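Local coordinates for protein pyroglutatmate porin OpdO (Pseudomonas aeruginosa, PDB 3SZV) that forms an outer-membrane beta-barrel of a family of carboxylate channels and probably lets small solutes such as pyroglutamate pass, at residues A25-R39 with D386-L400. Residues are numbered along the deposited sequence; the frame is centred on the assembly and turned at random.
Sequences ASLELRNFYFNRDFR and DLDENRLILSYSLAL. With C8E ((hydroxyethyloxy)tri(ethyloxy)octane), chain E.
L27, L29, N31, Y33, N35 and D37 form antiparallel hydrogen-bonded pairs with L398, Y396, L394, L392, N390 and D388. Each pair makes two backbone bonds, one in each direction. Beyond them L400 N donates to A25 O and R39 N to D386 O. The alternate pairs, from S26 with A399 to F38 with L387, are non-hydrogen-bonded. Most of their CA atoms make CA-H...O contacts to carbonyls of the opposite strand.

Charged groups meet on the face that carries R36, E389 and R391. R36 NE gives E389 OE1 a short bond of 2.5 Å, nearly along the C-O axis. The guanidinium and carboxylate lie almost coplanar, 14° apart. R391 NE and NH2 both grip E389 OE2, the NE bond being 2.7 Å. The carboxylate is thus shared by two arginines, and Q301 also binds OE2. On the same face R30 NE bonds E28 OE2 at 2.6 Å, and R57 and D138 extend this pair.

L387 packs against both a charged group and a ring. Its CD2 lies over one face of the R36 guanidinium, offset toward the rim, 3.4 Å from NE. Its CD1 sits over the centre of the F38 ring, 3.9 Å from the centroid, a CH-pi contact. In one of its two modelled positions, the F32 ring lies alongside I393, an apolar contact.

On the other face, water 3 donates to D37 O and D388 OD1, both at 2.7 Å. D388 OD1 also makes a salt bridge with R380, and OD2 a hydrogen bond with T378.

The pairing joins the first and last strands of the barrel and closes it. Strand 49-59 flanks 24-38, and strand 371-381 flanks 387-399.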
# COMPACT_ATOMS: atom_id res chain seq x y z
N ALA A 25 19.30 -5.18 -11.02
CA ALA A 25 18.30 -4.58 -11.87
C ALA A 25 17.28 -5.62 -12.30
O ALA A 25 17.60 -6.81 -12.44
CB ALA A 25 18.94 -3.91 -13.10
N SER A 26 16.05 -5.18 -12.49
CA SER A 26 15.00 -6.09 -12.93
C SER A 26 14.07 -5.40 -13.91
O SER A 26 13.97 -4.17 -13.95
CB SER A 26 14.20 -6.59 -11.73
OG SER A 26 13.50 -5.53 -11.11
N LEU A 27 13.38 -6.20 -14.71
CA LEU A 27 12.37 -5.67 -15.62
C LEU A 27 11.07 -6.41 -15.37
O LEU A 27 11.04 -7.64 -15.38
CB LEU A 27 12.80 -5.85 -17.07
CG LEU A 27 11.75 -5.47 -18.11
CD1 LEU A 27 11.42 -3.99 -18.02
CD2 LEU A 27 12.25 -5.83 -19.51
N GLU A 28 10.01 -5.65 -15.15
CA GLU A 28 8.69 -6.25 -14.99
C GLU A 28 7.77 -5.85 -16.14
O GLU A 28 7.73 -4.69 -16.55
CB GLU A 28 8.05 -5.88 -13.65
CG GLU A 28 6.66 -6.49 -13.49
CD GLU A 28 5.96 -6.05 -12.22
OE1 GLU A 28 6.56 -5.28 -11.44
OE2 GLU A 28 4.81 -6.48 -12.01
N LEU A 29 7.04 -6.83 -16.68
CA LEU A 29 6.03 -6.57 -17.69
C LEU A 29 4.68 -6.79 -17.05
O LEU A 29 4.48 -7.77 -16.34
CB LEU A 29 6.18 -7.54 -18.86
CG LEU A 29 7.18 -7.21 -19.98
CD1 LEU A 29 8.48 -6.63 -19.45
CD2 LEU A 29 7.45 -8.45 -20.83
N ARG A 30 3.74 -5.87 -17.29
CA ARG A 30 2.39 -6.01 -16.76
C ARG A 30 1.39 -5.74 -17.84
O ARG A 30 1.47 -4.73 -18.54
CB ARG A 30 2.15 -5.00 -15.65
CG ARG A 30 2.87 -5.30 -14.40
CD ARG A 30 2.34 -4.38 -13.33
NE ARG A 30 3.19 -4.40 -12.17
CZ ARG A 30 3.05 -3.58 -11.14
NH1 ARG A 30 2.07 -2.68 -11.13
NH2 ARG A 30 3.88 -3.67 -10.11
N ASN A 31 0.43 -6.63 -17.98
CA ASN A 31 -0.66 -6.43 -18.90
C ASN A 31 -1.92 -6.42 -18.05
O ASN A 31 -2.21 -7.38 -17.34
CB ASN A 31 -0.69 -7.55 -19.94
CG ASN A 31 -1.72 -7.31 -21.02
OD1 ASN A 31 -2.86 -7.73 -20.90
ND2 ASN A 31 -1.32 -6.62 -22.08
N PHE A 32 -2.66 -5.33 -18.13
CA PHE A 32 -3.73 -5.06 -17.18
C PHE A 32 -5.04 -4.79 -17.91
O PHE A 32 -5.12 -3.89 -18.75
CB PHE A 32 -3.36 -3.84 -16.33
CG PHE A 32 -4.09 -3.76 -15.02
CD1 PHE A 32 -3.43 -4.03 -13.83
CD2 PHE A 32 -5.43 -3.41 -14.97
CE1 PHE A 32 -4.09 -3.95 -12.62
CE2 PHE A 32 -6.10 -3.34 -13.76
CZ PHE A 32 -5.43 -3.60 -12.59
N TYR A 33 -6.06 -5.57 -17.58
CA TYR A 33 -7.40 -5.33 -18.10
C TYR A 33 -8.34 -5.03 -16.94
O TYR A 33 -8.31 -5.70 -15.90
CB TYR A 33 -7.91 -6.52 -18.90
CG TYR A 33 -9.34 -6.33 -19.34
CD1 TYR A 33 -9.65 -5.52 -20.42
CD2 TYR A 33 -10.38 -6.95 -18.66
CE1 TYR A 33 -10.97 -5.34 -20.83
CE2 TYR A 33 -11.69 -6.78 -19.06
CZ TYR A 33 -11.98 -5.98 -20.14
OH TYR A 33 -13.29 -5.81 -20.53
N PHE A 34 -9.19 -4.03 -17.14
CA PHE A 34 -10.05 -3.54 -16.08
C PHE A 34 -11.44 -3.30 -16.66
O PHE A 34 -11.58 -2.68 -17.71
CB PHE A 34 -9.43 -2.25 -15.54
CG PHE A 34 -10.26 -1.55 -14.51
CD1 PHE A 34 -10.04 -1.76 -13.16
CD2 PHE A 34 -11.25 -0.65 -14.90
CE1 PHE A 34 -10.79 -1.10 -12.21
CE2 PHE A 34 -12.00 0.01 -13.95
CZ PHE A 34 -11.77 -0.21 -12.60
N ASN A 35 -12.47 -3.81 -15.99
CA ASN A 35 -13.83 -3.52 -16.41
C ASN A 35 -14.69 -3.16 -15.21
O ASN A 35 -14.65 -3.85 -14.18
CB ASN A 35 -14.43 -4.71 -17.17
CG ASN A 35 -15.86 -4.47 -17.60
OD1 ASN A 35 -16.81 -4.85 -16.92
ND2 ASN A 35 -16.03 -3.83 -18.76
N ARG A 36 -15.44 -2.07 -15.33
CA ARG A 36 -16.41 -1.69 -14.32
C ARG A 36 -17.80 -1.62 -14.94
O ARG A 36 -18.02 -0.91 -15.92
CB ARG A 36 -16.07 -0.35 -13.69
CG ARG A 36 -15.06 -0.44 -12.57
CD ARG A 36 -15.14 0.76 -11.63
NE ARG A 36 -14.31 0.56 -10.45
CZ ARG A 36 -14.13 1.46 -9.49
NH1 ARG A 36 -14.72 2.65 -9.57
NH2 ARG A 36 -13.35 1.18 -8.45
N ASP A 37 -18.72 -2.37 -14.36
CA ASP A 37 -20.10 -2.39 -14.82
C ASP A 37 -20.99 -1.84 -13.71
O ASP A 37 -21.08 -2.43 -12.64
CB ASP A 37 -20.51 -3.83 -15.17
CG ASP A 37 -21.96 -3.94 -15.59
OD1 ASP A 37 -22.53 -2.93 -16.06
OD2 ASP A 37 -22.53 -5.04 -15.46
N PHE A 38 -21.65 -0.72 -13.97
CA PHE A 38 -22.56 -0.15 -12.98
C PHE A 38 -23.98 -0.65 -13.20
O PHE A 38 -24.49 -0.65 -14.32
CB PHE A 38 -22.51 1.37 -13.00
CG PHE A 38 -21.22 1.94 -12.50
CD1 PHE A 38 -21.04 2.21 -11.15
CD2 PHE A 38 -20.18 2.21 -13.37
CE1 PHE A 38 -19.84 2.73 -10.68
CE2 PHE A 38 -18.98 2.73 -12.91
CZ PHE A 38 -18.82 2.99 -11.56
N ARG A 39 -24.63 -1.09 -12.12
CA ARG A 39 -25.98 -1.63 -12.20
C ARG A 39 -26.98 -0.57 -12.64
O ARG A 39 -26.86 0.60 -12.28
CB ARG A 39 -26.40 -2.25 -10.87
CG ARG A 39 -26.37 -3.78 -10.85
CD ARG A 39 -27.73 -4.38 -10.51
NE ARG A 39 -28.06 -4.22 -9.09
CZ ARG A 39 -29.18 -4.65 -8.53
NH1 ARG A 39 -30.11 -5.27 -9.25
NH2 ARG A 39 -29.38 -4.46 -7.23
N ASP A 386 -23.93 1.04 -7.16
CA ASP A 386 -23.74 -0.41 -7.23
C ASP A 386 -22.84 -0.70 -8.41
O ASP A 386 -23.05 -0.17 -9.50
CB ASP A 386 -25.07 -1.13 -7.45
CG ASP A 386 -25.95 -1.12 -6.23
OD1 ASP A 386 -27.06 -1.71 -6.30
OD2 ASP A 386 -25.54 -0.54 -5.20
N LEU A 387 -21.86 -1.59 -8.21
CA LEU A 387 -20.82 -1.81 -9.20
C LEU A 387 -20.35 -3.25 -9.20
O LEU A 387 -20.35 -3.90 -8.16
CB LEU A 387 -19.63 -0.89 -8.90
CG LEU A 387 -18.28 -1.20 -9.54
CD1 LEU A 387 -18.32 -0.90 -11.02
CD2 LEU A 387 -17.18 -0.41 -8.86
N ASP A 388 -19.97 -3.75 -10.37
CA ASP A 388 -19.23 -5.00 -10.46
C ASP A 388 -17.95 -4.69 -11.22
O ASP A 388 -17.96 -3.97 -12.21
CB ASP A 388 -20.02 -6.09 -11.19
CG ASP A 388 -21.05 -6.75 -10.29
OD1 ASP A 388 -22.08 -6.11 -10.05
OD2 ASP A 388 -20.81 -7.89 -9.82
N GLU A 389 -16.84 -5.23 -10.73
CA GLU A 389 -15.54 -4.93 -11.30
C GLU A 389 -14.76 -6.22 -11.52
O GLU A 389 -14.72 -7.09 -10.65
CB GLU A 389 -14.77 -4.01 -10.35
CG GLU A 389 -13.38 -3.63 -10.80
CD GLU A 389 -12.70 -2.73 -9.80
OE1 GLU A 389 -13.07 -1.54 -9.71
OE2 GLU A 389 -11.82 -3.21 -9.07
N ASN A 390 -14.15 -6.33 -12.68
CA ASN A 390 -13.22 -7.41 -12.93
C ASN A 390 -11.87 -6.84 -13.32
O ASN A 390 -11.80 -5.88 -14.09
CB ASN A 390 -13.74 -8.34 -14.03
CG ASN A 390 -14.89 -9.20 -13.55
OD1 ASN A 390 -14.69 -10.27 -12.98
ND2 ASN A 390 -16.12 -8.73 -13.78
N ARG A 391 -10.81 -7.40 -12.74
CA ARG A 391 -9.44 -7.08 -13.15
C ARG A 391 -8.77 -8.36 -13.60
O ARG A 391 -8.95 -9.42 -13.00
CB ARG A 391 -8.64 -6.46 -12.00
CG ARG A 391 -9.27 -5.22 -11.39
CD ARG A 391 -8.41 -4.61 -10.30
NE ARG A 391 -9.15 -3.56 -9.59
CZ ARG A 391 -8.59 -2.59 -8.88
NH1 ARG A 391 -7.27 -2.50 -8.78
NH2 ARG A 391 -9.36 -1.69 -8.28
N LEU A 392 -8.00 -8.26 -14.68
CA LEU A 392 -7.18 -9.37 -15.11
C LEU A 392 -5.79 -8.82 -15.27
O LEU A 392 -5.57 -7.89 -16.05
CB LEU A 392 -7.67 -9.94 -16.44
CG LEU A 392 -6.96 -11.22 -16.88
CD1 LEU A 392 -7.07 -12.28 -15.80
CD2 LEU A 392 -7.52 -11.72 -18.21
N ILE A 393 -4.84 -9.38 -14.53
CA ILE A 393 -3.47 -8.89 -14.56
C ILE A 393 -2.52 -10.01 -14.92
O ILE A 393 -2.46 -11.05 -14.25
CB ILE A 393 -3.05 -8.29 -13.20
CG1 ILE A 393 -4.14 -7.35 -12.66
CG2 ILE A 393 -1.71 -7.57 -13.32
CD1 ILE A 393 -5.09 -8.01 -11.68
N LEU A 394 -1.78 -9.81 -16.01
CA LEU A 394 -0.69 -10.71 -16.39
C LEU A 394 0.61 -10.01 -16.03
O LEU A 394 0.81 -8.83 -16.34
CB LEU A 394 -0.73 -11.01 -17.88
CG LEU A 394 -1.74 -12.03 -18.40
CD1 LEU A 394 -3.14 -11.78 -17.85
CD2 LEU A 394 -1.76 -12.01 -19.92
N SER A 395 1.51 -10.73 -15.37
CA SER A 395 2.76 -10.14 -14.91
C SER A 395 3.94 -11.07 -15.17
O SER A 395 3.82 -12.29 -15.07
CB SER A 395 2.68 -9.81 -13.41
OG SER A 395 3.88 -9.23 -12.95
N TYR A 396 5.08 -10.49 -15.50
CA TYR A 396 6.29 -11.27 -15.69
C TYR A 396 7.47 -10.42 -15.27
O TYR A 396 7.64 -9.30 -15.75
CB TYR A 396 6.46 -11.71 -17.15
CG TYR A 396 7.71 -12.53 -17.37
CD1 TYR A 396 7.74 -13.88 -17.05
CD2 TYR A 396 8.86 -11.95 -17.89
CE1 TYR A 396 8.88 -14.63 -17.25
CE2 TYR A 396 10.01 -12.70 -18.10
CZ TYR A 396 10.01 -14.04 -17.77
OH TYR A 396 11.14 -14.80 -17.97
N SER A 397 8.30 -10.97 -14.38
CA SER A 397 9.48 -10.25 -13.93
C SER A 397 10.72 -11.03 -14.29
O SER A 397 10.77 -12.25 -14.14
CB SER A 397 9.44 -10.04 -12.41
OG SER A 397 8.43 -9.10 -12.07
N LEU A 398 11.72 -10.29 -14.76
CA LEU A 398 12.98 -10.86 -15.17
C LEU A 398 14.09 -10.17 -14.39
O LEU A 398 14.19 -8.95 -14.41
CB LEU A 398 13.20 -10.63 -16.66
CG LEU A 398 14.52 -11.11 -17.25
CD1 LEU A 398 14.64 -12.62 -17.10
CD2 LEU A 398 14.61 -10.70 -18.71
N ALA A 399 14.92 -10.95 -13.70
CA ALA A 399 16.12 -10.40 -13.08
C ALA A 399 17.15 -10.15 -14.18
O ALA A 399 17.49 -11.07 -14.93
CB ALA A 399 16.67 -11.37 -12.04
N LEU A 400 17.64 -8.92 -14.29
CA LEU A 400 18.59 -8.59 -15.34
C LEU A 400 20.02 -8.85 -14.86
O LEU A 400 20.85 -9.39 -15.59
CB LEU A 400 18.42 -7.14 -15.79
CG LEU A 400 17.04 -6.82 -16.34
CD1 LEU A 400 16.94 -5.34 -16.70
CD2 LEU A 400 16.74 -7.70 -17.55
C7 C8E E . 21.64 -0.22 -18.00
C8 C8E E . 20.14 -0.31 -18.27
O9 C8E E . 19.85 -1.48 -19.01
C10 C8E E . 18.54 -1.97 -18.76
C11 C8E E . 18.15 -2.81 -19.96
O12 C8E E . 19.20 -3.70 -20.28
C13 C8E E . 18.75 -5.04 -20.24
C14 C8E E . 19.88 -6.04 -20.48
O15 C8E E . 20.97 -5.76 -19.64
C16 C8E E . 22.03 -6.69 -19.78
C17 C8E E . 22.34 -7.31 -18.42
O18 C8E E . 23.26 -8.37 -18.56
C19 C8E E . 24.52 -8.09 -18.01
C20 C8E E . 24.78 -9.01 -16.83
O21 C8E E . 25.59 -8.37 -15.87
O HOH W 1 -4.70 -8.89 -18.75
O HOH W 2 -17.28 -6.08 -14.35
O HOH W 3 -23.01 -4.13 -11.69